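Local coordinates for protein ricin B-like lectin (Macrolepiota procera, PDB 4IZX) that binds carbohydrates as a fungal beta-trefoil lectin, here holding lactose through its galactose unit, at residues Y10-V15 with Q133-D138; A17-D22 with G33-S38. All coordinates share one frame; numbering follows the deposited sequence.

Contact 1: Y10-V15 with Q133-D138; sequences YKITNV and QTWTID
The Trp135 ring lies under the side-chain amide of Asn14, whose ND2 sits 3.3 Å above the ring plane, offset toward the rim and nearest CH2 of the six-membered part. Amide and indole planes stand 84° apart, and Asn14 reaches this place with CG anti to its own N (chi1 -167°). ND2 donates to the carbonyl O of His132 and OD1 accepts from the N of Ala17, which fixes the amide's rotation. On the same face of the sheet, CG2 of Ile12 rests 3.8 Å from CB of Trp135. CG2 of Ile137 meets CB of Tyr10 at 3.6 Å. Strands 9-14 and 135-138, the first and last of the beta-trefoil, run antiparallel; Lys11 with Asp138 and Thr13 with Thr136 are the hydrogen-bonded pairs. Their side chains occupy the opposite face, where Lys11, bent at its last torsion, brings NZ to within 2.8 Å of Asp138 OD1 in a salt bridge, NZ coming from above the carboxylate plane. A water links this OD1, 2.7 Å away, with Lys11 O and the hydroxyls of Thr13 and Thr136. Beyond the paired strands, Val15 N donates almost straight to Thr134 O (2.9 Å, 176°).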
ATOM      1  N   TYR A  10      -6.092   9.205  -0.602  1.00  7.29           N
ATOM      2  CA  TYR A  10      -5.022   9.222  -1.572  1.00  7.30           C
ATOM      3  C   TYR A  10      -5.037   7.984  -2.453  1.00  7.39           C
ATOM      4  O   TYR A  10      -5.556   6.924  -2.050  1.00  7.90           O
ATOM      5  CB  TYR A  10      -3.655   9.295  -0.868  1.00  8.34           C
ATOM      6  CG  TYR A  10      -3.524  10.517   0.008  1.00  8.39           C
ATOM      7  CD1 TYR A  10      -3.232  11.764  -0.544  1.00 10.08           C
ATOM      8  CD2 TYR A  10      -3.736  10.479   1.366  1.00  8.97           C
ATOM      9  CE1 TYR A  10      -3.140  12.912   0.255  1.00  9.82           C
ATOM     10  CE2 TYR A  10      -3.651  11.600   2.164  1.00  9.00           C
ATOM     11  CZ  TYR A  10      -3.383  12.818   1.594  1.00  9.15           C
ATOM     12  OH  TYR A  10      -3.283  13.919   2.420  1.00 10.11           O
ATOM     13  N   LYS A  11      -4.413   8.084  -3.629  1.00  7.16           N
ATOM     14  CA  LYS A  11      -3.998   6.942  -4.411  1.00  7.27           C
ATOM     15  C   LYS A  11      -2.516   6.702  -4.151  1.00  6.88           C
ATOM     16  O   LYS A  11      -1.758   7.626  -3.880  1.00  7.67           O
ATOM     17  CB  LYS A  11      -4.293   7.121  -5.889  1.00  8.34           C
ATOM     18  CG  LYS A  11      -3.582   8.285  -6.549  1.00  9.44           C
ATOM     19  CD  LYS A  11      -3.879   8.305  -8.049  1.00 11.79           C
ATOM     20  CE  LYS A  11      -3.544   9.572  -8.784  1.00 14.93           C
ATOM     21  NZ  LYS A  11      -2.165   9.955  -8.737  1.00 18.32           N
ATOM     22  N   ILE A  12      -2.115   5.445  -4.258  1.00  6.76           N
ATOM     23  CA  ILE A  12      -0.779   5.010  -3.885  1.00  6.52           C
ATOM     24  C   ILE A  12      -0.184   4.297  -5.105  1.00  6.23           C
ATOM     25  O   ILE A  12      -0.657   3.225  -5.498  1.00  7.11           O
ATOM     26  CB  ILE A  12      -0.774   4.114  -2.651  1.00  6.49           C
ATOM     27  CG1 ILE A  12      -1.494   4.774  -1.479  1.00  7.29           C
ATOM     28  CG2 ILE A  12       0.653   3.786  -2.297  1.00  7.29           C
ATOM     29  CD1 ILE A  12      -1.739   3.897  -0.314  1.00  8.25           C
ATOM     30  N   THR A  13       0.798   4.924  -5.763  1.00  6.22           N
ATOM     31  CA  THR A  13       1.278   4.513  -7.078  1.00  6.54           C
ATOM     32  C   THR A  13       2.673   3.906  -6.933  1.00  6.30           C
ATOM     33  O   THR A  13       3.555   4.487  -6.324  1.00  7.38           O
ATOM     34  CB  THR A  13       1.344   5.685  -8.051  1.00  7.23           C
ATOM     35  OG1 THR A  13       0.060   6.308  -8.109  1.00  8.38           O
ATOM     36  CG2 THR A  13       1.705   5.223  -9.437  1.00  8.40           C
ATOM     37  N   ASN A  14       2.908   2.742  -7.540  1.00  6.31           N
ATOM     38  CA  ASN A  14       4.233   2.129  -7.495  1.00  6.41           C
ATOM     39  C   ASN A  14       5.196   2.905  -8.373  1.00  6.26           C
ATOM     40  O   ASN A  14       4.908   3.142  -9.553  1.00  7.43           O
ATOM     41  CB  ASN A  14       4.141   0.695  -7.962  1.00  6.69           C
ATOM     42  CG  ASN A  14       5.394  -0.092  -7.643  1.00  6.98           C
ATOM     43  OD1 ASN A  14       6.289  -0.232  -8.480  1.00  7.22           O
ATOM     44  ND2 ASN A  14       5.478  -0.546  -6.389  1.00  6.99           N
ATOM     45  N   VAL A  15       6.359   3.250  -7.843  1.00  6.33           N
ATOM     46  CA  VAL A  15       7.333   4.037  -8.612  1.00  6.85           C
ATOM     47  C   VAL A  15       7.860   3.262  -9.803  1.00  7.42           C
ATOM     48  O   VAL A  15       8.088   3.844 -10.870  1.00  8.76           O
ATOM     49  CB  VAL A  15       8.471   4.496  -7.692  1.00  7.43           C
ATOM     50  CG1 VAL A  15       9.658   5.068  -8.465  1.00  8.79           C
ATOM     51  CG2 VAL A  15       7.975   5.558  -6.713  1.00  8.20           C
ATOM     52  N   GLN A 133       9.481  -1.388  -4.305  1.00  6.86           N
ATOM     53  CA  GLN A 133       9.121  -1.186  -2.903  1.00  6.74           C
ATOM     54  C   GLN A 133       8.858   0.259  -2.531  1.00  6.57           C
ATOM     55  O   GLN A 133       8.716   0.577  -1.348  1.00  6.88           O
ATOM     56  CB  GLN A 133      10.214  -1.739  -1.987  1.00  7.42           C
ATOM     57  CG  GLN A 133      10.549  -3.191  -2.235  1.00  7.88           C
ATOM     58  CD  GLN A 133      11.362  -3.766  -1.107  1.00  7.06           C
ATOM     59  OE1 GLN A 133      12.032  -3.055  -0.341  1.00  7.83           O
ATOM     60  NE2 GLN A 133      11.281  -5.076  -0.947  1.00  8.30           N
ATOM     61  N   THR A 134       8.818   1.159  -3.519  1.00  6.24           N
ATOM     62  CA  THR A 134       8.636   2.572  -3.254  1.00  6.41           C
ATOM     63  C   THR A 134       7.391   3.078  -3.985  1.00  6.77           C
ATOM     64  O   THR A 134       7.035   2.573  -5.070  1.00  6.82           O
ATOM     65  CB  THR A 134       9.876   3.386  -3.650  1.00  7.14           C
ATOM     66  OG1 THR A 134      10.082   3.403  -5.071  1.00  7.65           O
ATOM     67  CG2 THR A 134      11.130   2.871  -2.969  1.00  7.79           C
ATOM     68  N   TRP A 135       6.750   4.070  -3.378  1.00  6.29           N
ATOM     69  CA  TRP A 135       5.380   4.425  -3.731  1.00  5.97           C
ATOM     70  C   TRP A 135       5.217   5.925  -3.612  1.00  6.52           C
ATOM     71  O   TRP A 135       5.676   6.534  -2.653  1.00  8.05           O
ATOM     72  CB  TRP A 135       4.377   3.752  -2.766  1.00  6.76           C
ATOM     73  CG  TRP A 135       4.559   2.255  -2.598  1.00  6.49           C
ATOM     74  CD1 TRP A 135       5.413   1.646  -1.759  1.00  7.65           C
ATOM     75  CD2 TRP A 135       3.909   1.235  -3.332  1.00  6.19           C
ATOM     76  NE1 TRP A 135       5.336   0.290  -1.914  1.00  7.41           N
ATOM     77  CE2 TRP A 135       4.397   0.015  -2.858  1.00  6.62           C
ATOM     78  CE3 TRP A 135       2.900   1.223  -4.303  1.00  6.71           C
ATOM     79  CZ2 TRP A 135       3.912  -1.209  -3.315  1.00  7.82           C
ATOM     80  CZ3 TRP A 135       2.446   0.001  -4.776  1.00  7.10           C
ATOM     81  CH2 TRP A 135       2.930  -1.187  -4.263  1.00  7.15           C
ATOM     82  N   THR A 136       4.476   6.527  -4.546  1.00  6.62           N
ATOM     83  CA  THR A 136       4.017   7.908  -4.356  1.00  7.50           C
ATOM     84  C   THR A 136       2.631   7.905  -3.740  1.00  7.83           C
ATOM     85  O   THR A 136       1.875   6.973  -3.929  1.00  9.40           O
ATOM     86  CB  THR A 136       4.052   8.719  -5.641  1.00  9.65           C
ATOM     87  OG1 THR A 136       3.225   8.084  -6.595  1.00 11.80           O
ATOM     88  CG2 THR A 136       5.457   8.838  -6.137  1.00 11.54           C
ATOM     89  N   ILE A 137       2.325   8.922  -2.960  1.00  7.98           N
ATOM     90  CA  ILE A 137       1.026   9.068  -2.288  1.00  9.43           C
ATOM     91  C   ILE A 137       0.490  10.448  -2.692  1.00 10.09           C
ATOM     92  O   ILE A 137       1.091  11.461  -2.323  1.00 13.30           O
ATOM     93  CB  ILE A 137       1.154   8.934  -0.749  1.00  9.19           C
ATOM     94  CG1 ILE A 137       1.756   7.575  -0.366  1.00  9.67           C
ATOM     95  CG2 ILE A 137      -0.186   9.154  -0.092  1.00 10.97           C
ATOM     96  CD1 ILE A 137       2.094   7.442   1.104  1.00 10.50           C
ATOM     97  N   ASP A 138      -0.604  10.512  -3.448  1.00  9.60           N
ATOM     98  CA  ASP A 138      -1.098  11.816  -3.892  1.00 12.04           C
ATOM     99  C   ASP A 138      -2.584  11.743  -4.179  1.00  9.32           C
ATOM    100  O   ASP A 138      -3.229  10.728  -3.907  1.00  8.43           O
ATOM    101  CB  ASP A 138      -0.252  12.400  -4.994  1.00 15.31           C
ATOM    102  CG  ASP A 138      -0.134  11.493  -6.119  1.00 18.93           C
ATOM    103  OD1 ASP A 138      -0.988  10.611  -6.262  1.00 13.68           O
ATOM    104  OD2 ASP A 138       0.904  11.596  -6.794  1.00 30.32           O
TER
HETATM  105  O   HOH W   1       0.123   8.181  -6.087  1.00 11.49           O

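Contact 2: A17-D22 with G33-S38; sequences AGTVID and GYPYHS. With GAL (beta-D-galactopyranose), chain B.
Asp22 OD2 takes a 2.6 Å hydrogen bond from galactose O3 and another from NE2 of Gln42, while Asp22 OD1 accepts from galactose O4, also at 2.6 Å. One carboxylate thus receives two neighbouring sugar hydroxyls, one on each oxygen. The Asp22 side chain extends away from its backbone N (chi1 173°) and runs beside that of Tyr34, pointing the same way, and its OD2 comes 3.2 Å from Tyr34 CB. The Tyr34 ring carries the sugar on one face: galactose C4 lies 3.5 Å above the plane, over its centre, and C3 and C5 lie close by, a CH-pi packing of the sugar on the ring. His37 closes in from another direction, its NE2 donating to galactose O3 at 2.8 Å and 167°, with that oxygen in the plane of the imidazole at its edge. O3 therefore gives a proton to the aspartate and accepts one from the histidine; Gly25 N and Asn41 ND2 also hydrogen-bond to the galactose. This aspartate, aromatic platform and polar rim form a galactose site of the ricin B type, built on the beta hairpin of strands 20-23 and 31-34. Val20 and Tyr34 form its antiparallel hydrogen-bonded pair: Val20 N donates to Tyr34 O at 2.9 Å, and Tyr34 N returns a bond to Val20 O. The Val20 side chain turns to Tyr36, CG1 packing on its CB at 3.8 Å, and CG2 reaches the edge of the Tyr36 ring. Where the backbones diverge, a water accepts from Tyr36 N and donates to Gly18 O. The phenol OH of Tyr36 bonds to the terminal carboxylate of Pro140.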
ATOM      1  N   ALA A  17       6.353   0.466 -11.404  1.00  7.46           N
ATOM      2  CA  ALA A  17       5.365  -0.040 -12.349  1.00  8.00           C
ATOM      3  C   ALA A  17       4.389   1.008 -12.866  1.00  7.15           C
ATOM      4  O   ALA A  17       3.846   0.832 -13.952  1.00  8.40           O
ATOM      5  CB  ALA A  17       4.576  -1.162 -11.712  1.00  7.66           C
ATOM      6  N   GLY A  18       4.049   1.998 -12.038  1.00  7.41           N
ATOM      7  CA  GLY A  18       3.041   2.961 -12.415  1.00  7.30           C
ATOM      8  C   GLY A  18       1.612   2.547 -12.134  1.00  6.90           C
ATOM      9  O   GLY A  18       0.704   3.342 -12.375  1.00  8.25           O
ATOM     10  N   THR A  19       1.390   1.319 -11.716  1.00  7.03           N
ATOM     11  CA  THR A  19       0.112   0.846 -11.272  1.00  6.93           C
ATOM     12  C   THR A  19      -0.097   1.236  -9.805  1.00  6.59           C
ATOM     13  O   THR A  19       0.838   1.609  -9.117  1.00  7.74           O
ATOM     14  CB  THR A  19       0.004  -0.659 -11.508  1.00  7.16           C
ATOM     15  OG1 THR A  19       1.090  -1.284 -10.825  1.00  7.68           O
ATOM     16  CG2 THR A  19       0.041  -0.999 -13.013  1.00  8.67           C
ATOM     17  N   VAL A  20      -1.352   1.185  -9.357  1.00  6.36           N
ATOM     18  CA  VAL A  20      -1.727   1.632  -8.027  1.00  6.58           C
ATOM     19  C   VAL A  20      -2.185   0.483  -7.152  1.00  6.54           C
ATOM     20  O   VAL A  20      -2.590  -0.589  -7.643  1.00  6.90           O
ATOM     21  CB  VAL A  20      -2.804   2.726  -8.062  1.00  6.71           C
ATOM     22  CG1 VAL A  20      -2.363   3.905  -8.899  1.00  7.85           C
ATOM     23  CG2 VAL A  20      -4.148   2.191  -8.518  1.00  7.38           C
ATOM     24  N   ILE A  21      -2.178   0.718  -5.842  1.00  6.06           N
ATOM     25  CA  ILE A  21      -2.705  -0.225  -4.868  1.00  5.98           C
ATOM     26  C   ILE A  21      -4.222  -0.260  -4.975  1.00  6.30           C
ATOM     27  O   ILE A  21      -4.897   0.772  -4.765  1.00  6.98           O
ATOM     28  CB  ILE A  21      -2.248   0.120  -3.439  1.00  6.40           C
ATOM     29  CG1 ILE A  21      -0.718   0.139  -3.364  1.00  6.90           C
ATOM     30  CG2 ILE A  21      -2.890  -0.795  -2.432  1.00  6.94           C
ATOM     31  CD1 ILE A  21      -0.161   0.278  -1.963  1.00  7.73           C
ATOM     32  N   ASP A  22      -4.754  -1.439  -5.261  1.00  6.08           N
ATOM     33  CA  ASP A  22      -6.147  -1.642  -5.653  1.00  6.40           C
ATOM     34  C   ASP A  22      -6.703  -2.809  -4.839  1.00  6.10           C
ATOM     35  O   ASP A  22      -6.100  -3.865  -4.724  1.00  6.72           O
ATOM     36  CB  ASP A  22      -6.110  -1.874  -7.178  1.00  7.01           C
ATOM     37  CG  ASP A  22      -7.431  -2.288  -7.831  1.00  7.15           C
ATOM     38  OD1 ASP A  22      -8.058  -3.249  -7.324  1.00  7.37           O
ATOM     39  OD2 ASP A  22      -7.759  -1.686  -8.897  1.00  7.80           O
ATOM     40  N   GLY A  33      -1.755  -4.665  -7.709  1.00  6.46           N
ATOM     41  CA  GLY A  33      -1.431  -3.528  -8.551  1.00  6.83           C
ATOM     42  C   GLY A  33      -2.323  -3.483  -9.758  1.00  6.84           C
ATOM     43  O   GLY A  33      -2.520  -4.512 -10.415  1.00  8.29           O
ATOM     44  N   TYR A  34      -2.849  -2.307 -10.112  1.00  6.85           N
ATOM     45  CA  TYR A  34      -3.778  -2.197 -11.209  1.00  6.94           C
ATOM     46  C   TYR A  34      -3.683  -0.817 -11.803  1.00  7.31           C
ATOM     47  O   TYR A  34      -3.452   0.159 -11.076  1.00  7.32           O
ATOM     48  CB  TYR A  34      -5.213  -2.475 -10.703  1.00  7.34           C
ATOM     49  CG  TYR A  34      -6.200  -2.945 -11.768  1.00  7.56           C
ATOM     50  CD1 TYR A  34      -6.304  -4.296 -12.100  1.00  7.91           C
ATOM     51  CD2 TYR A  34      -7.054  -2.063 -12.373  1.00  7.53           C
ATOM     52  CE1 TYR A  34      -7.257  -4.750 -12.987  1.00  8.23           C
ATOM     53  CE2 TYR A  34      -7.993  -2.482 -13.285  1.00  8.33           C
ATOM     54  CZ  TYR A  34      -8.089  -3.838 -13.596  1.00  8.32           C
ATOM     55  OH  TYR A  34      -9.103  -4.268 -14.438  1.00  9.38           O
ATOM     56  N   PRO A  35      -3.912  -0.659 -13.117  1.00  7.28           N
ATOM     57  CA  PRO A  35      -3.938   0.703 -13.684  1.00  7.87           C
ATOM     58  C   PRO A  35      -5.000   1.574 -13.010  1.00  7.36           C
ATOM     59  O   PRO A  35      -6.095   1.121 -12.739  1.00  7.72           O
ATOM     60  CB  PRO A  35      -4.218   0.460 -15.167  1.00  8.52           C
ATOM     61  CG  PRO A  35      -3.623  -0.905 -15.427  1.00 11.21           C
ATOM     62  CD  PRO A  35      -3.975  -1.693 -14.167  1.00  8.33           C
ATOM     63  N   TYR A  36      -4.674   2.846 -12.780  1.00  8.40           N
ATOM     64  CA  TYR A  36      -5.580   3.750 -12.101  1.00  7.70           C
ATOM     65  C   TYR A  36      -6.724   4.184 -12.990  1.00  7.72           C
ATOM     66  O   TYR A  36      -6.509   4.789 -14.047  1.00  8.48           O
ATOM     67  CB  TYR A  36      -4.825   5.006 -11.625  1.00  8.69           C
ATOM     68  CG  TYR A  36      -5.654   5.912 -10.762  1.00  9.03           C
ATOM     69  CD1 TYR A  36      -6.171   5.451  -9.569  1.00  9.16           C
ATOM     70  CD2 TYR A  36      -5.908   7.238 -11.138  1.00  9.78           C
ATOM     71  CE1 TYR A  36      -6.920   6.287  -8.756  1.00  9.81           C
ATOM     72  CE2 TYR A  36      -6.660   8.056 -10.337  1.00  9.91           C
ATOM     73  CZ  TYR A  36      -7.175   7.586  -9.146  1.00 10.23           C
ATOM     74  OH  TYR A  36      -7.937   8.353  -8.273  1.00 12.18           O
ATOM     75  N   HIS A  37      -7.945   3.980 -12.519  1.00  9.58           N
ATOM     76  CA  HIS A  37      -9.147   4.418 -13.207  1.00  9.64           C
ATOM     77  C   HIS A  37     -10.028   5.285 -12.302  1.00  9.45           C
ATOM     78  O   HIS A  37     -11.162   5.510 -12.644  1.00 11.68           O
ATOM     79  CB  HIS A  37      -9.933   3.237 -13.790  1.00 10.14           C
ATOM     80  CG  HIS A  37     -10.264   2.186 -12.798  1.00 10.52           C
ATOM     81  ND1 HIS A  37     -11.342   2.285 -11.964  1.00 16.86           N
ATOM     82  CD2 HIS A  37      -9.729   0.974 -12.583  1.00 10.61           C
ATOM     83  CE1 HIS A  37     -11.375   1.211 -11.199  1.00 15.13           C
ATOM     84  NE2 HIS A  37     -10.406   0.399 -11.548  1.00  9.69           N
ATOM     85  N   SER A  38      -9.482   5.794 -11.206  1.00  9.74           N
ATOM     86  CA  SER A  38     -10.242   6.617 -10.228  1.00 10.40           C
ATOM     87  C   SER A  38     -11.305   5.841  -9.475  1.00  9.91           C
ATOM     88  O   SER A  38     -12.160   6.418  -8.843  1.00 13.86           O
ATOM     89  CB  SER A  38     -10.872   7.897 -10.870  1.00 13.93           C
ATOM     90  OG  SER A  38      -9.852   8.671 -11.505  1.00 17.55           O
TER
HETATM   91  C1  GAL B   2     -12.287  -4.733 -11.154  1.00 12.24           C
HETATM   92  C2  GAL B   2     -11.912  -3.407 -10.569  1.00 10.44           C
HETATM   93  C3  GAL B   2     -10.417  -3.154 -10.758  1.00  9.41           C
HETATM   94  C4  GAL B   2      -9.609  -4.354 -10.249  1.00  9.29           C
HETATM   95  C5  GAL B   2     -10.123  -5.602 -10.930  1.00  9.97           C
HETATM   96  C6  GAL B   2      -9.381  -6.867 -10.501  1.00 10.60           C
HETATM   97  O2  GAL B   2     -12.633  -2.388 -11.231  1.00 12.78           O
HETATM   98  O3  GAL B   2     -10.077  -1.953 -10.064  1.00  9.45           O
HETATM   99  O4  GAL B   2      -9.771  -4.498  -8.822  1.00  9.04           O
HETATM  100  O5  GAL B   2     -11.502  -5.800 -10.625  1.00 10.69           O
HETATM  101  O6  GAL B   2      -9.881  -7.996 -11.243  1.00 13.04           O
HETATM  102  O   HOH W   2      -1.934   3.562 -13.402  1.00 13.92           O

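Strands 9-14 and 20-23 follow each other in the chain, and their backbones meet: Asn14 N lies 2.8 Å from Thr19 O, and Ile12 O 3.0 Å from Ile21 N, both probable hydrogen bonds. The centres of contacts 1 and 2 are about 9 Å apart. Trp135 CZ3 of contact 1 packs 3.5 Å from Ile21 CG1, whose residue immediately precedes the galactose-binding Asp22. Lys11 and Tyr36 add a cation-pi contact between the two. Contact 1 pairs strands from near the two ends of the chain; contact 2, in a local hairpin, supplies Asp22, Tyr34 and His37 to the galactose site, with the galactose about 12 Å from the Lys11 side chain.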